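Side-chain contacts in imelysin (Bacteroides ovatus ATCC 8483, PDB 3OYV), which probably takes part in bacterial iron uptake as a metal-binding, imelysin-like protein of the outer membrane, although it was named a peptidase: residues A12-T17 / Q314-Q319; E54-L59 / F288-V293; D96-Y101 / N189-A194; S150-G155 / N218-D223. One frame throughout, in Å; residues are numbered along the deposited sequence. Where two conformers were deposited one is given.

Contact 1 of 4, residues A12-T17 / Q314-Q319; sequences ANIDYT and QILNSQ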
loop_
_atom_site.group_PDB
_atom_site.type_symbol
_atom_site.label_atom_id
_atom_site.label_comp_id
_atom_site.label_asym_id
_atom_site.label_seq_id
_atom_site.Cartn_x
_atom_site.Cartn_y
_atom_site.Cartn_z
ATOM N N ALA A 12 -19.584 -3.646 12.996
ATOM C CA ALA A 12 -20.288 -2.659 12.167
ATOM C C ALA A 12 -20.911 -3.268 10.907
ATOM O O ALA A 12 -20.640 -2.839 9.777
ATOM C CB ALA A 12 -19.315 -1.541 11.794
ATOM N N ASN A 13 -21.775 -4.247 11.101
ATOM C CA ASN A 13 -22.513 -4.893 10.028
ATOM C C ASN A 13 -23.538 -3.929 9.415
ATOM O O ASN A 13 -24.323 -3.324 10.137
ATOM C CB ASN A 13 -23.289 -6.103 10.572
ATOM C CG ASN A 13 -24.015 -6.859 9.479
ATOM O OD1 ASN A 13 -23.392 -7.587 8.704
ATOM N ND2 ASN A 13 -25.343 -6.713 9.424
ATOM N N ILE A 14 -23.542 -3.813 8.098
ATOM C CA ILE A 14 -24.604 -3.103 7.397
ATOM C C ILE A 14 -24.696 -3.669 5.991
ATOM O O ILE A 14 -23.680 -4.073 5.428
ATOM C CB ILE A 14 -24.342 -1.594 7.428
ATOM C CG1 ILE A 14 -25.509 -0.837 6.820
ATOM C CG2 ILE A 14 -22.991 -1.252 6.721
ATOM C CD1 ILE A 14 -25.441 0.683 7.087
ATOM N N ASP A 15 -25.896 -3.732 5.434
ATOM C CA ASP A 15 -26.083 -4.089 4.044
ATOM C C ASP A 15 -26.688 -2.916 3.284
ATOM O O ASP A 15 -27.371 -2.072 3.870
ATOM C CB ASP A 15 -26.992 -5.308 3.915
ATOM C CG ASP A 15 -26.426 -6.539 4.600
ATOM O OD1 ASP A 15 -25.274 -6.898 4.298
ATOM O OD2 ASP A 15 -27.142 -7.151 5.427
ATOM N N TYR A 16 -26.427 -2.901 1.988
ATOM C CA TYR A 16 -26.999 -1.914 1.090
ATOM C C TYR A 16 -28.495 -2.157 0.960
ATOM O O TYR A 16 -28.933 -3.295 0.684
ATOM C CB TYR A 16 -26.297 -2.050 -0.254
ATOM C CG TYR A 16 -26.748 -1.124 -1.352
ATOM C CD1 TYR A 16 -26.165 0.138 -1.519
ATOM C CD2 TYR A 16 -27.725 -1.511 -2.252
ATOM C CE1 TYR A 16 -26.545 0.965 -2.556
ATOM C CE2 TYR A 16 -28.128 -0.677 -3.281
ATOM C CZ TYR A 16 -27.539 0.576 -3.431
ATOM O OH TYR A 16 -27.959 1.374 -4.471
ATOM N N THR A 17 -29.278 -1.101 1.161
ATOM C CA THR A 17 -30.735 -1.200 1.062
ATOM C C THR A 17 -31.268 0.008 0.298
ATOM O O THR A 17 -30.584 1.015 0.188
ATOM C CB THR A 17 -31.393 -1.162 2.451
ATOM O OG1 THR A 17 -31.241 0.161 3.014
ATOM C CG2 THR A 17 -30.801 -2.268 3.417
ATOM N N GLN A 314 -22.847 4.981 10.912
ATOM C CA GLN A 314 -23.608 6.195 11.259
ATOM C C GLN A 314 -23.731 7.123 10.046
ATOM O O GLN A 314 -24.811 7.666 9.766
ATOM C CB GLN A 314 -22.966 6.927 12.434
ATOM C CG GLN A 314 -23.079 6.210 13.772
ATOM C CD GLN A 314 -22.322 6.916 14.884
ATOM O OE1 GLN A 314 -21.492 7.799 14.637
ATOM N NE2 GLN A 314 -22.598 6.520 16.122
ATOM N N ILE A 315 -22.645 7.291 9.301
ATOM C CA ILE A 315 -22.676 8.053 8.028
ATOM C C ILE A 315 -23.702 7.469 7.048
ATOM O O ILE A 315 -24.515 8.194 6.442
ATOM C CB ILE A 315 -21.248 8.106 7.404
ATOM C CG1 ILE A 315 -20.401 9.114 8.194
ATOM C CG2 ILE A 315 -21.310 8.452 5.893
ATOM C CD1 ILE A 315 -18.872 8.965 8.016
ATOM N N LEU A 316 -23.689 6.142 6.893
ATOM C CA LEU A 316 -24.567 5.502 5.937
ATOM C C LEU A 316 -26.030 5.624 6.337
ATOM O O LEU A 316 -26.903 5.630 5.472
ATOM C CB LEU A 316 -24.174 4.040 5.739
ATOM C CG LEU A 316 -22.813 3.842 5.057
ATOM C CD1 LEU A 316 -22.406 2.327 5.150
ATOM C CD2 LEU A 316 -22.857 4.318 3.604
ATOM N N ASN A 317 -26.290 5.698 7.636
ATOM C CA ASN A 317 -27.637 5.897 8.161
ATOM C C ASN A 317 -28.056 7.349 8.323
ATOM O O ASN A 317 -29.199 7.623 8.724
ATOM C CB ASN A 317 -27.790 5.130 9.485
ATOM C CG ASN A 317 -27.912 3.658 9.272
ATOM O OD1 ASN A 317 -28.557 3.199 8.329
ATOM N ND2 ASN A 317 -27.279 2.885 10.147
ATOM N N SER A 318 -27.174 8.273 7.979
ATOM C CA SER A 318 -27.449 9.686 8.215
ATOM C C SER A 318 -28.301 10.312 7.123
ATOM O O SER A 318 -28.141 10.035 5.923
ATOM C CB SER A 318 -26.166 10.506 8.365
ATOM O OG SER A 318 -25.501 10.677 7.136
ATOM N N GLN A 319 -29.189 11.206 7.557
ATOM C CA GLN A 319 -30.025 11.924 6.614
ATOM C C GLN A 319 -29.196 12.949 5.840
ATOM O O GLN A 319 -29.477 13.229 4.678
ATOM C CB GLN A 319 -31.208 12.588 7.331
ATOM C CG GLN A 319 -32.328 13.020 6.408
ATOM C CD GLN A 319 -33.070 11.856 5.777
ATOM O OE1 GLN A 319 -33.502 10.940 6.468
ATOM N NE2 GLN A 319 -33.218 11.888 4.458
#
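The N-terminal tail of a largely helical imelysin chain lies against the end of helix 309-316, where Ile14 meets Leu316 and, less closely, Asn317. The contact is apolar and carried by methyl groups. Ile14 has CG1 anti to its backbone N (chi1 -174°) and an extended second torsion, which sends CD1 straight out from the tail until it stands 3.8 Å from Leu316 CB. The same CD1 lies 4.0 Å from Leu316 CD1, and the shorter branch, Ile14 CG2, reaches Leu316 CD1 at a similar 4.0 Å. The two side chains cross obliquely, one prong of the leucine, CD1, touching both branches of the isoleucine. Asn317 closes one flank at the exposed border: its amide comes up to the end methyl of Ile14, with Asn317 OD1 4.2 Å from Ile14 CD1. Trp24 of helix 21-47 packs on both Ile14 and Leu316, while Phe349 and Leu350 of helix 343-351 touch Ile14 and Leu316 respectively. Ile14 O accepts from Arg358 NH1; in the crystal a glycerol, probably from the crystallisation liquor, bonds to Ala12 O and Ile14 N. Beyond the contact the helix end is tied off by Ser318, whose OG donates to Ile315 O at 2.8 Å, tilted 19° from the carbonyl plane. Ile315 O also accepts from Ser318 N (3.1 Å). Ser318 OG in turn accepts from Trp321 N, a serine N-cap starting helix 319-323 two residues after helix 309-316 ends, as in a tight helix-to-helix junction.

Contact 2 of 4, residues E54-L59 / F288-V293; sequences ESYASL and FLFGPV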
loop_
_atom_site.group_PDB
_atom_site.type_symbol
_atom_site.label_atom_id
_atom_site.label_comp_id
_atom_site.label_asym_id
_atom_site.label_seq_id
_atom_site.Cartn_x
_atom_site.Cartn_y
_atom_site.Cartn_z
ATOM N N GLU A 54 11.194 22.167 -7.792
ATOM C CA GLU A 54 11.519 21.019 -8.637
ATOM C C GLU A 54 10.728 19.824 -8.128
ATOM O O GLU A 54 10.323 19.775 -6.972
ATOM C CB GLU A 54 13.036 20.677 -8.619
ATOM C CG GLU A 54 13.543 20.274 -7.269
ATOM C CD GLU A 54 15.039 19.928 -7.232
ATOM O OE1 GLU A 54 15.665 19.778 -8.308
ATOM O OE2 GLU A 54 15.549 19.757 -6.096
ATOM N N SER A 55 10.543 18.847 -8.991
ATOM C CA SER A 55 9.827 17.636 -8.582
ATOM C C SER A 55 10.596 16.889 -7.499
ATOM O O SER A 55 11.830 17.023 -7.375
ATOM C CB SER A 55 9.666 16.737 -9.793
ATOM O OG SER A 55 10.924 16.210 -10.175
ATOM N N TYR A 56 9.917 16.029 -6.750
ATOM C CA TYR A 56 10.633 15.240 -5.751
ATOM C C TYR A 56 11.578 14.238 -6.438
ATOM O O TYR A 56 12.650 13.934 -5.899
ATOM C CB TYR A 56 9.691 14.527 -4.793
ATOM C CG TYR A 56 10.327 14.185 -3.475
ATOM C CD1 TYR A 56 10.388 15.133 -2.470
ATOM C CD2 TYR A 56 10.915 12.951 -3.234
ATOM C CE1 TYR A 56 10.962 14.854 -1.282
ATOM C CE2 TYR A 56 11.485 12.661 -1.986
ATOM C CZ TYR A 56 11.511 13.634 -1.028
ATOM O OH TYR A 56 12.101 13.396 0.197
ATOM N N ALA A 57 11.218 13.751 -7.624
ATOM C CA ALA A 57 12.092 12.870 -8.391
ATOM C C ALA A 57 13.416 13.612 -8.652
ATOM O O ALA A 57 14.500 13.032 -8.457
ATOM C CB ALA A 57 11.440 12.439 -9.695
ATOM N N SER A 58 13.334 14.852 -9.132
ATOM C CA SER A 58 14.547 15.609 -9.429
ATOM C C SER A 58 15.370 15.831 -8.146
ATOM O O SER A 58 16.603 15.721 -8.164
ATOM C CB SER A 58 14.206 16.931 -10.104
ATOM O OG SER A 58 13.698 16.755 -11.430
ATOM N N LEU A 59 14.695 16.153 -7.047
ATOM C CA LEU A 59 15.342 16.378 -5.758
ATOM C C LEU A 59 16.110 15.127 -5.285
ATOM O O LEU A 59 17.290 15.202 -4.920
ATOM C CB LEU A 59 14.267 16.806 -4.734
ATOM C CG LEU A 59 14.690 17.100 -3.306
ATOM C CD1 LEU A 59 13.598 17.934 -2.636
ATOM C CD2 LEU A 59 14.955 15.869 -2.499
ATOM N N PHE A 288 8.476 2.096 -0.299
ATOM C CA PHE A 288 8.950 3.459 -0.410
ATOM C C PHE A 288 7.973 4.441 0.219
ATOM O O PHE A 288 7.574 5.434 -0.404
ATOM C CB PHE A 288 9.400 3.877 -1.828
ATOM C CG PHE A 288 8.573 3.358 -2.976
ATOM C CD1 PHE A 288 8.825 2.119 -3.519
ATOM C CD2 PHE A 288 7.665 4.181 -3.627
ATOM C CE1 PHE A 288 8.156 1.664 -4.652
ATOM C CE2 PHE A 288 6.987 3.759 -4.743
ATOM C CZ PHE A 288 7.226 2.496 -5.283
ATOM N N LEU A 289 7.618 4.183 1.481
ATOM C CA LEU A 289 6.788 5.110 2.257
ATOM C C LEU A 289 7.665 6.200 2.877
ATOM O O LEU A 289 7.854 6.276 4.102
ATOM C CB LEU A 289 5.972 4.357 3.305
ATOM C CG LEU A 289 4.907 3.383 2.786
ATOM C CD1 LEU A 289 4.378 2.441 3.886
ATOM C CD2 LEU A 289 3.738 4.146 2.125
ATOM N N PHE A 290 8.242 7.026 2.006
ATOM C CA PHE A 290 9.027 8.173 2.399
ATOM C C PHE A 290 8.788 9.309 1.434
ATOM O O PHE A 290 8.182 9.127 0.388
ATOM C CB PHE A 290 10.539 7.848 2.488
ATOM C CG PHE A 290 11.217 7.637 1.161
ATOM C CD1 PHE A 290 11.289 6.366 0.593
ATOM C CD2 PHE A 290 11.828 8.683 0.522
ATOM C CE1 PHE A 290 11.962 6.190 -0.614
ATOM C CE2 PHE A 290 12.473 8.520 -0.685
ATOM C CZ PHE A 290 12.556 7.277 -1.240
ATOM N N GLY A 291 9.241 10.503 1.798
ATOM C CA GLY A 291 9.007 11.667 0.976
ATOM C C GLY A 291 7.537 12.030 1.011
ATOM O O GLY A 291 6.885 11.879 2.052
ATOM N N PRO A 292 7.000 12.507 -0.114
ATOM C CA PRO A 292 5.613 12.991 -0.140
ATOM C C PRO A 292 4.570 12.135 0.542
ATOM O O PRO A 292 3.748 12.654 1.306
ATOM C CB PRO A 292 5.347 13.154 -1.632
ATOM C CG PRO A 292 6.673 13.577 -2.183
ATOM C CD PRO A 292 7.700 12.786 -1.382
ATOM N N VAL A 293 4.590 10.833 0.324
ATOM C CA VAL A 293 3.526 9.994 0.899
ATOM C C VAL A 293 3.619 9.949 2.436
ATOM O O VAL A 293 2.634 9.663 3.100
ATOM C CB VAL A 293 3.545 8.553 0.317
ATOM C CG1 VAL A 293 4.731 7.750 0.924
ATOM C CG2 VAL A 293 2.195 7.836 0.525
#
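Pro292 sits squarely on one face of the Tyr56 ring: its CD lies 3.5 Å from the centroid of that ring and only 6° off the normal, a well-centred CH-pi contact. Pro292 CG follows over the CB end of the ring, 3.9 Å from Tyr56 CG. At the phenol end Gly291 CA comes within 3.6 Å of Tyr56 OH, and Phe290 CE2 stands at the ring edge, 4.5 Å from Tyr56 CE2. Gly291 has to be small here, since a beta carbon would fall 2.8 Å from Tyr56 CE2 and also strike the proline ring. On the opposite face Leu59 CD2, one helical turn on, lies off towards the rim, 4.3 Å above the Tyr56 ring plane. Tyr56 CG lies opposite the backbone N (chi1 -157°), which carries the ring out from the helix to Pro292. With an alanine here, Pro292 CD would probably lose the aromatic face it rests on, and a gap is likely to open towards Leu59. Farther out, Trp46 and Tyr50 meet the tyrosine edge-to-face, and Pro292 also touches both. The start of the tyrosine's helix is fixed by Ser55, whose OG accepts from Ser58 N at 3.0 Å with an N-H...O angle of 161°. Tyr56 thus projects from the first turn of a serine-capped helix to receive the Gly291-Pro292 step of the loop before helix 298-303, a proline-aromatic CH-pi contact buried among helices.

Contact 3 of 4, residues D96-Y101 / N189-A194; sequences DPYNLY and NETVAA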
loop_
_atom_site.group_PDB
_atom_site.type_symbol
_atom_site.label_atom_id
_atom_site.label_comp_id
_atom_site.label_asym_id
_atom_site.label_seq_id
_atom_site.Cartn_x
_atom_site.Cartn_y
_atom_site.Cartn_z
ATOM N N ASP A 96 0.041 -8.882 14.573
ATOM C CA ASP A 96 -0.963 -8.393 15.526
ATOM C C ASP A 96 -2.172 -9.326 15.602
ATOM O O ASP A 96 -2.559 -9.749 16.700
ATOM C CB ASP A 96 -1.349 -6.939 15.271
ATOM C CG ASP A 96 -0.258 -5.971 15.646
ATOM O OD1 ASP A 96 0.667 -6.350 16.397
ATOM O OD2 ASP A 96 -0.355 -4.795 15.207
ATOM N N PRO A 97 -2.787 -9.656 14.456
ATOM C CA PRO A 97 -3.870 -10.643 14.553
ATOM C C PRO A 97 -3.421 -11.980 15.165
ATOM O O PRO A 97 -4.150 -12.581 15.964
ATOM C CB PRO A 97 -4.368 -10.762 13.104
ATOM C CG PRO A 97 -3.965 -9.493 12.477
ATOM C CD PRO A 97 -2.686 -9.085 13.098
ATOM N N TYR A 98 -2.248 -12.459 14.780
ATOM C CA TYR A 98 -1.752 -13.719 15.328
ATOM C C TYR A 98 -1.615 -13.670 16.849
ATOM O O TYR A 98 -2.111 -14.561 17.544
ATOM C CB TYR A 98 -0.388 -14.072 14.663
ATOM C CG TYR A 98 0.174 -15.356 15.210
ATOM C CD1 TYR A 98 -0.266 -16.596 14.725
ATOM C CD2 TYR A 98 1.128 -15.354 16.257
ATOM C CE1 TYR A 98 0.192 -17.799 15.270
ATOM C CE2 TYR A 98 1.587 -16.554 16.798
ATOM C CZ TYR A 98 1.132 -17.757 16.299
ATOM O OH TYR A 98 1.589 -18.949 16.822
ATOM N N ASN A 99 -0.992 -12.629 17.376
ATOM C CA ASN A 99 -0.788 -12.577 18.831
ATOM C C ASN A 99 -2.114 -12.394 19.576
ATOM O O ASN A 99 -2.335 -13.018 20.618
ATOM C CB ASN A 99 0.200 -11.489 19.193
ATOM C CG ASN A 99 1.593 -11.841 18.771
ATOM O OD1 ASN A 99 1.965 -13.010 18.740
ATOM N ND2 ASN A 99 2.364 -10.829 18.417
ATOM N N LEU A 100 -3.017 -11.563 19.048
ATOM C CA LEU A 100 -4.367 -11.487 19.635
ATOM C C LEU A 100 -5.028 -12.878 19.688
ATOM O O LEU A 100 -5.605 -13.276 20.717
ATOM C CB LEU A 100 -5.260 -10.547 18.811
ATOM C CG LEU A 100 -5.041 -9.062 18.962
ATOM C CD1 LEU A 100 -5.719 -8.252 17.836
ATOM C CD2 LEU A 100 -5.475 -8.572 20.368
ATOM N N TYR A 101 -4.946 -13.630 18.605
ATOM C CA TYR A 101 -5.623 -14.896 18.489
ATOM C C TYR A 101 -5.037 -15.857 19.523
ATOM O O TYR A 101 -5.784 -16.540 20.254
ATOM C CB TYR A 101 -5.476 -15.460 17.072
ATOM C CG TYR A 101 -6.418 -16.584 16.803
ATOM C CD1 TYR A 101 -6.234 -17.864 17.362
ATOM C CD2 TYR A 101 -7.568 -16.374 16.029
ATOM C CE1 TYR A 101 -7.132 -18.868 17.121
ATOM C CE2 TYR A 101 -8.460 -17.378 15.810
ATOM C CZ TYR A 101 -8.257 -18.612 16.339
ATOM O OH TYR A 101 -9.172 -19.637 16.102
ATOM N N ASN A 189 0.197 -22.924 11.128
ATOM C CA ASN A 189 1.646 -23.026 11.020
ATOM C C ASN A 189 2.181 -22.131 9.908
ATOM O O ASN A 189 3.258 -21.584 10.010
ATOM C CB ASN A 189 2.063 -24.471 10.757
ATOM C CG ASN A 189 1.790 -25.392 11.942
ATOM O OD1 ASN A 189 1.767 -24.953 13.084
ATOM N ND2 ASN A 189 1.609 -26.670 11.657
ATOM N N GLU A 190 1.413 -22.010 8.847
ATOM C CA GLU A 190 1.820 -21.142 7.728
ATOM C C GLU A 190 1.888 -19.656 8.111
ATOM O O GLU A 190 2.801 -18.930 7.699
ATOM C CB GLU A 190 0.933 -21.390 6.522
ATOM C CG GLU A 190 1.023 -22.811 5.961
ATOM C CD GLU A 190 -0.003 -23.796 6.540
ATOM O OE1 GLU A 190 -0.569 -23.534 7.611
ATOM O OE2 GLU A 190 -0.236 -24.835 5.903
ATOM N N THR A 191 0.987 -19.199 8.968
ATOM C CA THR A 191 1.086 -17.845 9.524
ATOM C C THR A 191 2.421 -17.587 10.236
ATOM O O THR A 191 3.090 -16.561 9.992
ATOM C CB THR A 191 -0.075 -17.560 10.481
ATOM O OG1 THR A 191 -1.292 -17.698 9.748
ATOM C CG2 THR A 191 0.043 -16.144 11.067
ATOM N N VAL A 192 2.765 -18.741 10.853
ATOM C CA VAL A 192 4.012 -18.927 11.508
ATOM C C VAL A 192 5.126 -18.940 10.487
ATOM O O VAL A 192 6.030 -18.150 10.617
ATOM C CB VAL A 192 4.072 -20.111 12.479
ATOM C CG1 VAL A 192 5.464 -20.157 13.097
ATOM C CG2 VAL A 192 3.002 -19.935 13.541
ATOM N N ALA A 193 5.051 -19.778 9.459
ATOM C CA ALA A 193 6.080 -19.781 8.435
ATOM C C ALA A 193 6.173 -18.416 7.720
ATOM O O ALA A 193 7.272 -17.973 7.386
ATOM C CB ALA A 193 5.853 -20.897 7.458
ATOM N N ALA A 194 5.043 -17.743 7.483
ATOM C CA ALA A 194 5.071 -16.436 6.820
ATOM C C ALA A 194 5.720 -15.379 7.711
ATOM O O ALA A 194 6.543 -14.595 7.241
ATOM C CB ALA A 194 3.680 -15.991 6.399
#
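Thr191 OG1 is gripped from the chain just before its helix: it is hydrogen-bonded to the carbonyl oxygens of Ile186 and His185, which must share its one proton, and to Ser188 OG. With OG1 beside the backbone N (chi1 -59°) the hydroxyl turns back on the opening turn of helix 189-214, and the methyl is left to face the neighbouring helix. That methyl, Thr191 CG2, lies 3.7 Å from Tyr98 CD1 and 4.2 Å from Tyr98 CB, so it meets the near end of the tyrosine. Because several partners fix the hydroxyl, the methyl is also held in its place. The ring of Tyr98 extends opposite the backbone N (chi1 179°), a torsion that carries it from its own helix to the next. The two helices that meet here, 71-102 and 189-214, belong to the helical bundle of the imelysin fold. Tyr98 follows directly on the kink at Pro97, whose N makes no bond to the turn before. The far part of the tyrosine lies against Val192: CG2 of Val192 is 3.9 Å from Tyr98 CE1 and 3.7 Å from Tyr98 OH, although the valine was modelled in two conformers and these two values hold for one of them. Replacing Tyr98 by an alanine would probably deprive the methyls of Thr191 and Val192 of their shared partner and open a gap between the helices. On the next turn Tyr101 packs on Ile186 and Pro187, the chain that also supplies a carbonyl to Thr191.

Contact 4 of 4, residues S150-G155 / N218-D223; sequences STVIAG and NNINTD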
loop_
_atom_site.group_PDB
_atom_site.type_symbol
_atom_site.label_atom_id
_atom_site.label_comp_id
_atom_site.label_asym_id
_atom_site.label_seq_id
_atom_site.Cartn_x
_atom_site.Cartn_y
_atom_site.Cartn_z
ATOM N N SER A 150 20.759 -4.840 -6.690
ATOM C CA SER A 150 21.088 -6.259 -6.880
ATOM C C SER A 150 22.326 -6.446 -7.759
ATOM O O SER A 150 23.214 -7.230 -7.400
ATOM C CB SER A 150 19.915 -7.005 -7.477
ATOM O OG SER A 150 20.169 -8.405 -7.627
ATOM N N THR A 151 22.416 -5.714 -8.867
ATOM C CA THR A 151 23.578 -5.864 -9.736
ATOM C C THR A 151 24.852 -5.399 -9.062
ATOM O O THR A 151 25.893 -6.061 -9.187
ATOM C CB THR A 151 23.328 -5.146 -11.069
ATOM O OG1 THR A 151 22.239 -5.806 -11.732
ATOM C CG2 THR A 151 24.564 -5.138 -11.992
ATOM N N VAL A 152 24.785 -4.300 -8.319
ATOM C CA VAL A 152 25.946 -3.794 -7.582
ATOM C C VAL A 152 26.418 -4.805 -6.532
ATOM O O VAL A 152 27.619 -5.096 -6.432
ATOM C CB VAL A 152 25.669 -2.434 -6.936
ATOM C CG1 VAL A 152 26.781 -2.009 -5.994
ATOM C CG2 VAL A 152 25.432 -1.336 -7.997
ATOM N N ILE A 153 25.486 -5.334 -5.738
ATOM C CA ILE A 153 25.846 -6.300 -4.700
ATOM C C ILE A 153 26.351 -7.598 -5.353
ATOM O O ILE A 153 27.346 -8.168 -4.867
ATOM C CB ILE A 153 24.693 -6.570 -3.703
ATOM C CG1 ILE A 153 24.220 -5.279 -3.012
ATOM C CG2 ILE A 153 25.136 -7.598 -2.620
ATOM C CD1 ILE A 153 25.275 -4.514 -2.168
ATOM N N ALA A 154 25.725 -8.046 -6.442
ATOM C CA ALA A 154 26.155 -9.263 -7.137
ATOM C C ALA A 154 27.626 -9.132 -7.571
ATOM O O ALA A 154 28.368 -10.113 -7.502
ATOM C CB ALA A 154 25.265 -9.564 -8.339
ATOM N N GLY A 155 28.029 -7.947 -8.015
ATOM C CA GLY A 155 29.410 -7.749 -8.458
ATOM C C GLY A 155 30.387 -7.723 -7.301
ATOM O O GLY A 155 31.540 -8.100 -7.478
ATOM N N ASN A 218 34.230 -1.445 1.069
ATOM C CA ASN A 218 33.677 -2.273 0.015
ATOM C C ASN A 218 33.538 -1.552 -1.340
ATOM O O ASN A 218 33.209 -2.180 -2.331
ATOM C CB ASN A 218 32.319 -2.834 0.435
ATOM C CG ASN A 218 32.436 -3.815 1.578
ATOM O OD1 ASN A 218 33.398 -4.587 1.638
ATOM N ND2 ASN A 218 31.473 -3.796 2.488
ATOM N N ASN A 219 33.825 -0.261 -1.353
ATOM C CA ASN A 219 33.966 0.488 -2.600
ATOM C C ASN A 219 32.706 0.572 -3.467
ATOM O O ASN A 219 32.796 0.773 -4.673
ATOM C CB ASN A 219 35.185 -0.027 -3.396
ATOM C CG ASN A 219 36.495 0.198 -2.648
ATOM O OD1 ASN A 219 36.711 1.253 -2.043
ATOM N ND2 ASN A 219 37.356 -0.806 -2.654
ATOM N N ILE A 220 31.532 0.471 -2.843
ATOM C CA ILE A 220 30.262 0.571 -3.556
ATOM C C ILE A 220 29.348 1.651 -3.012
ATOM O O ILE A 220 28.152 1.606 -3.265
ATOM C CB ILE A 220 29.513 -0.767 -3.637
ATOM C CG1 ILE A 220 29.198 -1.341 -2.246
ATOM C CG2 ILE A 220 30.322 -1.761 -4.459
ATOM C CD1 ILE A 220 28.121 -2.401 -2.286
ATOM N N ASN A 221 29.892 2.639 -2.317
ATOM C CA ASN A 221 29.043 3.689 -1.780
ATOM C C ASN A 221 29.323 5.101 -2.271
ATOM O O ASN A 221 28.781 6.060 -1.736
ATOM C CB ASN A 221 28.962 3.621 -0.271
ATOM C CG ASN A 221 30.267 3.934 0.414
ATOM O OD1 ASN A 221 31.208 4.507 -0.181
ATOM N ND2 ASN A 221 30.333 3.585 1.699
ATOM N N THR A 222 30.155 5.213 -3.300
ATOM C CA THR A 222 30.408 6.474 -3.955
ATOM C C THR A 222 29.212 6.910 -4.783
ATOM O O THR A 222 28.422 6.082 -5.213
ATOM C CB THR A 222 31.643 6.379 -4.871
ATOM O OG1 THR A 222 31.398 5.394 -5.885
ATOM C CG2 THR A 222 32.939 6.037 -4.053
ATOM N N ASP A 223 29.129 8.203 -5.067
ATOM C CA ASP A 223 28.141 8.663 -6.056
ATOM C C ASP A 223 28.374 8.013 -7.425
ATOM O O ASP A 223 27.423 7.709 -8.156
ATOM C CB ASP A 223 28.153 10.189 -6.187
ATOM C CG ASP A 223 27.501 10.910 -5.009
ATOM O OD1 ASP A 223 27.040 10.275 -4.045
ATOM O OD2 ASP A 223 27.441 12.166 -5.084
#
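Ile220 reaches from its loop to two consecutive residues of helix 149-156 and is turned differently against each. Against Val152 it lies alongside, the two side chains sliding past one another in opposite directions: Val152 CG1 touches the branch point, 3.8 Å from Ile220 CB, and is 3.9 Å from Ile220 CG2. Against Ile153 it crosses at about a right angle, and the meeting is tip to tip, Ile153 CD1 to Ile220 CD1 at 3.5 Å, a tight approach for two methyls. The same end methyl, Ile220 CD1, keeps 4.0 Å from Val152 CG1, so it touches both residues of the helix. Ile220 holds CG1 in the crowded position between its backbone N and carbonyl carbon (chi1 59°), from where the extended chain carries CD1 up to the helix. Ile153 is bent at its second torsion (chi2 -61°), which brings its CD1 round to this meeting point. The contact is wholly apolar and joins the short helix to the connection that follows helix 189-214. Farther along that connection Thr222 OG1 caps Val225 N and starts helix 223-261. Tyr212 of helix 189-214 and Val225 of helix 223-261 touch Ile220, Val225 and Val229 also reach Val152, and Ile153 packs on Leu209 and Ile213 of helix 189-214 and on Leu160 of helix 158-177, which places the contact where helices 149-156, 158-177, 189-214 and 223-261 come together.

The four contacts are spread through one helical chain and none touches another. Contacts 1 and 4 are the most distant pair, with centres 55 Å apart on opposite sides of the chain's centre. Contacts 2 and 4 are nearest, about 11 Å between closest atoms and 23 Å between centres. Contact 1 closes a loop of the chain within which the other three are nested; contact 2 in turn encloses contacts 3 and 4, whose segments alternate along the sequence. Helix 189-214 links contact 3, at its start, to contact 4, just beyond its end. The glycerol near contact 1 lies about 4 Å from the Ile14 side chain.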